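Local coordinates for protein xylooligosaccharide oxidase (Myceliophthora thermophila, PDB 5L6G) that oxidises the C1 hydroxyl of xylooligosaccharides and related sugars to lactones with a bicovalently bound FAD, passing the electrons to oxygen to give hydrogen peroxide, at residues Ser346-Val360 with His434-Tyr448. Sequence-based numbering, arbitrary orientation.
Sequences SLVTSALPPDVLERV and HAFTGGLDSSDWGMY. With FAD (flavin-adenine dinucleotide), chain D.
The Phe436 ring is clamped between two methyl groups: Val360 CG2 stands over the centre of one face, 3.5 Å from the ring centroid and 3° off its normal, while Leu347 CD1 presses on the opposite face, displaced toward the rim, 3.4 Å from Phe436 CG. Leu352 CD1 approaches obliquely at CE2, and Tyr411 meets the ring edge-to-face. Leu347 CD2 reaches Trp445 CE3 obliquely, and Thr437 CG2 covers the centre of one indole face. With CG of Phe436 anti to its own carbonyl carbon (chi1 -66°), the ring lies between Leu347 of strand 341-349 and Val360 of helix 354-368. Replacing Phe436 by an alanine would probably open a gap between Leu347 CD1 and Val360 CG2, which now meet the two ring faces. Strand 445-446 closes one margin of the eight-stranded antiparallel sheet of the substrate domain: Val348 N donates to Gly446 O (2.8 Å) and Gly446 N to Val348 O (2.9 Å), followed by the non-hydrogen-bonded pair Thr349 and Trp445. Farther along, Ser346 OG accepts from Tyr448 N (2.8 Å, 161°) and also contacts a water. The Tyr448 hydroxyl donates a very short 2.5 Å bond to FAD O2, at the edge of the tyrosine ring and near its plane.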
loop_
_atom_site.group_PDB
_atom_site.type_symbol
_atom_site.label_atom_id
_atom_site.label_comp_id
_atom_site.label_asym_id
_atom_site.label_seq_id
_atom_site.Cartn_x
_atom_site.Cartn_y
_atom_site.Cartn_z
ATOM N N SER A 346 10.730 1.937 -2.666
ATOM C CA SER A 346 10.457 0.663 -2.064
ATOM C C SER A 346 11.332 -0.406 -2.666
ATOM O O SER A 346 12.024 -0.192 -3.690
ATOM C CB SER A 346 8.993 0.307 -2.314
ATOM O OG SER A 346 8.809 -0.121 -3.643
ATOM N N LEU A 347 11.293 -1.562 -2.023
ATOM C CA LEU A 347 11.913 -2.744 -2.520
ATOM C C LEU A 347 11.203 -3.944 -1.922
ATOM O O LEU A 347 10.594 -3.870 -0.844
ATOM C CB LEU A 347 13.387 -2.834 -2.091
ATOM C CG LEU A 347 14.510 -2.289 -2.959
ATOM C CD1 LEU A 347 15.811 -2.540 -2.212
ATOM C CD2 LEU A 347 14.579 -2.945 -4.309
ATOM N N VAL A 348 11.301 -5.035 -2.663
ATOM C CA VAL A 348 11.048 -6.373 -2.169
ATOM C C VAL A 348 12.320 -7.128 -2.495
ATOM O O VAL A 348 12.843 -7.017 -3.607
ATOM C CB VAL A 348 9.861 -7.020 -2.884
ATOM C CG1 VAL A 348 9.673 -8.467 -2.436
ATOM C CG2 VAL A 348 8.597 -6.212 -2.613
ATOM N N THR A 349 12.866 -7.844 -1.526
ATOM C CA THR A 349 14.064 -8.608 -1.767
ATOM C C THR A 349 13.950 -9.994 -1.129
ATOM O O THR A 349 13.146 -10.241 -0.214
ATOM C CB THR A 349 15.363 -7.950 -1.208
ATOM O OG1 THR A 349 15.445 -8.125 0.217
ATOM C CG2 THR A 349 15.538 -6.482 -1.567
ATOM N N SER A 350 14.788 -10.881 -1.631
ATOM C CA SER A 350 15.119 -12.130 -0.958
ATOM C C SER A 350 15.968 -11.821 0.269
ATOM O O SER A 350 16.176 -10.660 0.621
ATOM C CB SER A 350 15.916 -12.996 -1.931
ATOM O OG SER A 350 17.098 -12.306 -2.336
ATOM N N ALA A 351 16.478 -12.861 0.922
ATOM C CA ALA A 351 17.610 -12.667 1.823
ATOM C C ALA A 351 18.741 -11.992 1.030
ATOM O O ALA A 351 18.845 -12.136 -0.179
ATOM C CB ALA A 351 18.069 -13.980 2.419
ATOM N N LEU A 352 19.566 -11.232 1.723
ATOM C CA LEU A 352 20.634 -10.474 1.092
ATOM C C LEU A 352 21.972 -11.176 1.303
ATOM O O LEU A 352 22.281 -11.592 2.412
ATOM C CB LEU A 352 20.683 -9.082 1.718
ATOM C CG LEU A 352 19.392 -8.272 1.567
ATOM C CD1 LEU A 352 19.535 -6.895 2.179
ATOM C CD2 LEU A 352 18.999 -8.181 0.120
ATOM N N PRO A 353 22.766 -11.322 0.239
ATOM C CA PRO A 353 24.095 -11.825 0.434
ATOM C C PRO A 353 24.915 -10.844 1.294
ATOM O O PRO A 353 24.639 -9.644 1.283
ATOM C CB PRO A 353 24.636 -11.979 -0.988
ATOM C CG PRO A 353 23.780 -11.186 -1.860
ATOM C CD PRO A 353 22.480 -10.962 -1.161
ATOM N N PRO A 354 25.865 -11.353 2.079
ATOM C CA PRO A 354 26.628 -10.482 2.975
ATOM C C PRO A 354 27.326 -9.300 2.281
ATOM O O PRO A 354 27.415 -8.243 2.869
ATOM C CB PRO A 354 27.629 -11.440 3.601
ATOM C CG PRO A 354 26.865 -12.718 3.688
ATOM C CD PRO A 354 26.077 -12.783 2.408
ATOM N N ASP A 355 27.786 -9.494 1.048
ATOM C CA ASP A 355 28.367 -8.414 0.232
ATOM C C ASP A 355 27.375 -7.253 0.046
ATOM O O ASP A 355 27.759 -6.083 0.146
ATOM C CB ASP A 355 28.851 -8.946 -1.136
ATOM C CG ASP A 355 27.863 -9.959 -1.785
ATOM O OD1 ASP A 355 27.725 -11.085 -1.242
ATOM O OD2 ASP A 355 27.247 -9.642 -2.827
ATOM N N VAL A 356 26.103 -7.593 -0.182
ATOM C CA VAL A 356 25.043 -6.603 -0.267
ATOM C C VAL A 356 24.723 -6.037 1.116
ATOM O O VAL A 356 24.547 -4.834 1.260
ATOM C CB VAL A 356 23.768 -7.181 -0.915
ATOM C CG1 VAL A 356 22.602 -6.207 -0.825
ATOM C CG2 VAL A 356 24.044 -7.557 -2.359
ATOM N N LEU A 357 24.625 -6.882 2.139
ATOM C CA LEU A 357 24.462 -6.345 3.485
ATOM C C LEU A 357 25.531 -5.262 3.761
ATOM O O LEU A 357 25.224 -4.185 4.281
ATOM C CB LEU A 357 24.551 -7.454 4.529
ATOM C CG LEU A 357 23.356 -8.397 4.571
ATOM C CD1 LEU A 357 23.557 -9.524 5.559
ATOM C CD2 LEU A 357 22.106 -7.619 4.927
ATOM N N GLU A 358 26.774 -5.538 3.399
ATOM C CA GLU A 358 27.855 -4.596 3.674
ATOM C C GLU A 358 27.668 -3.278 2.934
ATOM O O GLU A 358 27.843 -2.206 3.516
ATOM C CB GLU A 358 29.205 -5.209 3.315
ATOM C CG GLU A 358 29.606 -6.357 4.233
ATOM C CD GLU A 358 30.261 -5.917 5.542
ATOM O OE1 GLU A 358 30.387 -4.687 5.806
ATOM O OE2 GLU A 358 30.613 -6.843 6.328
ATOM N N ARG A 359 27.305 -3.352 1.659
ATOM C CA ARG A 359 27.111 -2.128 0.890
ATOM C C ARG A 359 25.918 -1.311 1.415
ATOM O O ARG A 359 25.983 -0.097 1.529
ATOM C CB ARG A 359 26.987 -2.453 -0.594
ATOM C CG ARG A 359 28.259 -3.116 -1.132
ATOM C CD ARG A 359 28.182 -3.449 -2.617
ATOM N NE ARG A 359 26.896 -4.059 -2.979
ATOM C CZ ARG A 359 26.074 -3.651 -3.955
ATOM N NH1 ARG A 359 26.375 -2.618 -4.756
ATOM N NH2 ARG A 359 24.942 -4.308 -4.164
ATOM N N VAL A 360 24.827 -1.992 1.728
ATOM C CA VAL A 360 23.627 -1.360 2.289
ATOM C C VAL A 360 23.925 -0.739 3.644
ATOM O O VAL A 360 23.484 0.382 3.939
ATOM C CB VAL A 360 22.482 -2.406 2.395
ATOM C CG1 VAL A 360 21.314 -1.908 3.250
ATOM C CG2 VAL A 360 22.018 -2.805 0.997
ATOM N N HIS A 434 20.364 1.268 -5.117
ATOM C CA HIS A 434 21.480 0.717 -5.885
ATOM C C HIS A 434 22.378 -0.219 -5.062
ATOM O O HIS A 434 22.886 -1.197 -5.581
ATOM C CB HIS A 434 22.323 1.831 -6.466
ATOM C CG HIS A 434 23.319 1.368 -7.483
ATOM N ND1 HIS A 434 22.988 1.164 -8.805
ATOM C CD2 HIS A 434 24.647 1.114 -7.384
ATOM C CE1 HIS A 434 24.064 0.782 -9.474
ATOM N NE2 HIS A 434 25.084 0.747 -8.636
ATOM N N ALA A 435 22.559 0.077 -3.778
ATOM C CA ALA A 435 23.354 -0.783 -2.902
ATOM C C ALA A 435 22.726 -2.173 -2.771
ATOM O O ALA A 435 23.441 -3.157 -2.571
ATOM C CB ALA A 435 23.531 -0.154 -1.516
ATOM N N PHE A 436 21.405 -2.263 -2.865
ATOM C CA PHE A 436 20.729 -3.564 -2.855
ATOM C C PHE A 436 20.808 -4.219 -4.228
ATOM O O PHE A 436 21.234 -5.372 -4.374
ATOM C CB PHE A 436 19.238 -3.450 -2.474
ATOM C CG PHE A 436 18.959 -3.001 -1.057
ATOM C CD1 PHE A 436 18.968 -1.655 -0.716
ATOM C CD2 PHE A 436 18.589 -3.926 -0.079
ATOM C CE1 PHE A 436 18.646 -1.241 0.554
ATOM C CE2 PHE A 436 18.264 -3.522 1.199
ATOM C CZ PHE A 436 18.297 -2.183 1.528
ATOM N N THR A 437 20.383 -3.482 -5.255
ATOM C CA THR A 437 20.096 -4.105 -6.542
ATOM C C THR A 437 21.366 -4.468 -7.314
ATOM O O THR A 437 21.321 -5.350 -8.165
ATOM C CB THR A 437 19.164 -3.235 -7.414
ATOM O OG1 THR A 437 19.776 -1.969 -7.660
ATOM C CG2 THR A 437 17.815 -3.029 -6.724
ATOM N N GLY A 438 22.488 -3.826 -6.984
ATOM C CA GLY A 438 23.775 -4.152 -7.586
ATOM C C GLY A 438 24.197 -5.591 -7.335
ATOM O O GLY A 438 24.921 -6.181 -8.140
ATOM N N GLY A 439 23.726 -6.176 -6.234
ATOM C CA GLY A 439 24.127 -7.515 -5.857
ATOM C C GLY A 439 23.032 -8.556 -5.906
ATOM O O GLY A 439 23.237 -9.656 -5.416
ATOM N N LEU A 440 21.880 -8.229 -6.499
ATOM C CA LEU A 440 20.766 -9.173 -6.612
ATOM C C LEU A 440 20.347 -9.304 -8.071
ATOM O O LEU A 440 20.226 -8.286 -8.766
ATOM C CB LEU A 440 19.571 -8.683 -5.811
ATOM C CG LEU A 440 19.778 -8.469 -4.309
ATOM C CD1 LEU A 440 18.584 -7.739 -3.731
ATOM C CD2 LEU A 440 19.987 -9.789 -3.609
ATOM N N ASP A 441 20.121 -10.527 -8.544
ATOM C CA ASP A 441 19.537 -10.707 -9.864
ATOM C C ASP A 441 18.134 -10.088 -9.842
ATOM O O ASP A 441 17.509 -9.968 -8.790
ATOM C CB ASP A 441 19.402 -12.181 -10.241
ATOM C CG ASP A 441 18.948 -12.367 -11.689
ATOM O OD1 ASP A 441 19.815 -12.156 -12.557
ATOM O OD2 ASP A 441 17.745 -12.688 -11.976
ATOM N N SER A 442 17.632 -9.743 -11.022
ATOM C CA SER A 442 16.301 -9.171 -11.140
ATOM C C SER A 442 15.192 -10.134 -10.721
ATOM O O SER A 442 14.098 -9.710 -10.426
ATOM C CB SER A 442 16.076 -8.692 -12.573
ATOM O OG SER A 442 16.240 -9.785 -13.463
ATOM N N SER A 443 15.468 -11.424 -10.699
ATOM C CA SER A 443 14.539 -12.393 -10.126
ATOM C C SER A 443 14.468 -12.344 -8.599
ATOM O O SER A 443 13.597 -12.985 -7.999
ATOM C CB SER A 443 14.911 -13.812 -10.579
ATOM O OG SER A 443 16.107 -14.227 -9.963
ATOM N N ASP A 444 15.365 -11.597 -7.959
ATOM C CA ASP A 444 15.425 -11.555 -6.503
ATOM C C ASP A 444 15.099 -10.181 -5.912
ATOM O O ASP A 444 15.255 -9.946 -4.722
ATOM C CB ASP A 444 16.792 -12.060 -6.046
ATOM C CG ASP A 444 16.895 -13.562 -6.109
ATOM O OD1 ASP A 444 16.257 -14.239 -5.278
ATOM O OD2 ASP A 444 17.617 -14.072 -6.984
ATOM N N TRP A 445 14.571 -9.278 -6.731
ATOM C CA TRP A 445 14.020 -8.056 -6.181
ATOM C C TRP A 445 12.939 -7.493 -7.063
ATOM O O TRP A 445 12.901 -7.733 -8.278
ATOM C CB TRP A 445 15.113 -7.003 -5.916
ATOM C CG TRP A 445 15.737 -6.432 -7.148
ATOM C CD1 TRP A 445 16.795 -6.932 -7.835
ATOM C CD2 TRP A 445 15.327 -5.254 -7.844
ATOM N NE1 TRP A 445 17.077 -6.139 -8.927
ATOM C CE2 TRP A 445 16.200 -5.089 -8.940
ATOM C CE3 TRP A 445 14.313 -4.312 -7.636
ATOM C CZ2 TRP A 445 16.082 -4.029 -9.843
ATOM C CZ3 TRP A 445 14.208 -3.238 -8.521
ATOM C CH2 TRP A 445 15.086 -3.121 -9.627
ATOM N N GLY A 446 12.043 -6.761 -6.416
ATOM C CA GLY A 446 11.016 -6.001 -7.102
ATOM C C GLY A 446 10.716 -4.755 -6.306
ATOM O O GLY A 446 11.440 -4.418 -5.370
ATOM N N MET A 447 9.647 -4.065 -6.680
ATOM C CA MET A 447 9.218 -2.874 -5.971
ATOM C C MET A 447 7.709 -2.898 -5.801
ATOM O O MET A 447 7.027 -3.692 -6.424
ATOM C CB MET A 447 9.685 -1.620 -6.708
ATOM C CG MET A 447 11.179 -1.375 -6.526
ATOM S SD MET A 447 11.856 -0.048 -7.544
ATOM C CE MET A 447 13.494 0.118 -6.839
ATOM N N TYR A 448 7.209 -2.014 -4.957
ATOM C CA TYR A 448 5.860 -2.119 -4.419
ATOM C C TYR A 448 5.142 -0.823 -4.638
ATOM O O TYR A 448 5.466 0.185 -4.021
ATOM C CB TYR A 448 5.967 -2.420 -2.930
ATOM C CG TYR A 448 4.690 -2.487 -2.127
ATOM C CD1 TYR A 448 3.622 -3.252 -2.531
ATOM C CD2 TYR A 448 4.589 -1.835 -0.915
ATOM C CE1 TYR A 448 2.467 -3.342 -1.761
ATOM C CE2 TYR A 448 3.456 -1.925 -0.127
ATOM C CZ TYR A 448 2.404 -2.691 -0.539
ATOM O OH TYR A 448 1.271 -2.752 0.251
HETATM P PA FAD D . -5.130 6.975 -4.039
HETATM O O1A FAD D . -6.552 7.477 -3.936
HETATM O O2A FAD D . -4.072 8.005 -4.276
HETATM O O5B FAD D . -5.051 5.773 -5.048
HETATM C C5B FAD D . -3.848 5.055 -5.337
HETATM C C4B FAD D . -3.977 4.356 -6.672
HETATM O O4B FAD D . -5.076 3.443 -6.623
HETATM C C3B FAD D . -4.269 5.317 -7.813
HETATM O O3B FAD D . -3.712 4.807 -9.006
HETATM C C2B FAD D . -5.772 5.282 -7.918
HETATM O O2B FAD D . -6.267 5.703 -9.183
HETATM C C1B FAD D . -6.055 3.833 -7.594
HETATM N N9A FAD D . -7.405 3.682 -7.046
HETATM C C8A FAD D . -7.944 4.288 -5.991
HETATM N N7A FAD D . -9.229 3.897 -5.817
HETATM C C5A FAD D . -9.471 3.016 -6.788
HETATM C C6A FAD D . -10.640 2.244 -7.202
HETATM N N6A FAD D . -11.753 2.369 -6.455
HETATM N N1A FAD D . -10.519 1.469 -8.300
HETATM C C2A FAD D . -9.391 1.358 -9.007
HETATM N N3A FAD D . -8.262 2.051 -8.675
HETATM C C4A FAD D . -8.278 2.874 -7.591
HETATM N N1 FAD D . 0.798 0.879 2.462
HETATM C C2 FAD D . 0.970 -0.356 3.031
HETATM O O2 FAD D . 1.041 -1.370 2.283
HETATM N N3 FAD D . 1.025 -0.498 4.378
HETATM C C4 FAD D . 0.909 0.549 5.230
HETATM O O4 FAD D . 0.961 0.433 6.487
HETATM C C4X FAD D . 0.730 1.914 4.690
HETATM N N5 FAD D . 0.609 3.027 5.471
HETATM C C5X FAD D . 0.411 4.295 4.951
HETATM C C6 FAD D . 0.258 5.428 5.762
HETATM C C7 FAD D . 0.078 6.691 5.176
HETATM C C7M FAD D . -0.060 7.887 6.086
HETATM C C8 FAD D . -0.007 6.850 3.683
HETATM C C8M FAD D . -0.277 8.198 3.025
HETATM C C9 FAD D . 0.133 5.708 2.901
HETATM C C9A FAD D . 0.355 4.441 3.469
HETATM N N10 FAD D . 0.521 3.272 2.678
HETATM C C10 FAD D . 0.703 2.000 3.224
HETATM C "C1'" FAD D . 0.491 3.318 1.221
HETATM C "C2'" FAD D . -0.877 3.071 0.668
HETATM O "O2'" FAD D . -1.112 1.662 0.731
HETATM C "C3'" FAD D . -0.827 3.495 -0.789
HETATM O "O3'" FAD D . -0.436 4.867 -0.914
HETATM C "C4'" FAD D . -2.216 3.291 -1.399
HETATM O "O4'" FAD D . -2.068 2.984 -2.793
HETATM C "C5'" FAD D . -3.053 4.524 -1.172
HETATM O "O5'" FAD D . -4.431 4.215 -1.398
HETATM P P FAD D . -5.427 5.429 -1.548
HETATM O O1P FAD D . -6.781 4.959 -1.977
HETATM O O2P FAD D . -5.361 6.294 -0.330
HETATM O O3P FAD D . -4.670 6.313 -2.649
HETATM O O HOH W 1 8.280 1.855 -5.195
HETATM O O HOH W 2 25.563 -10.738 -4.833
#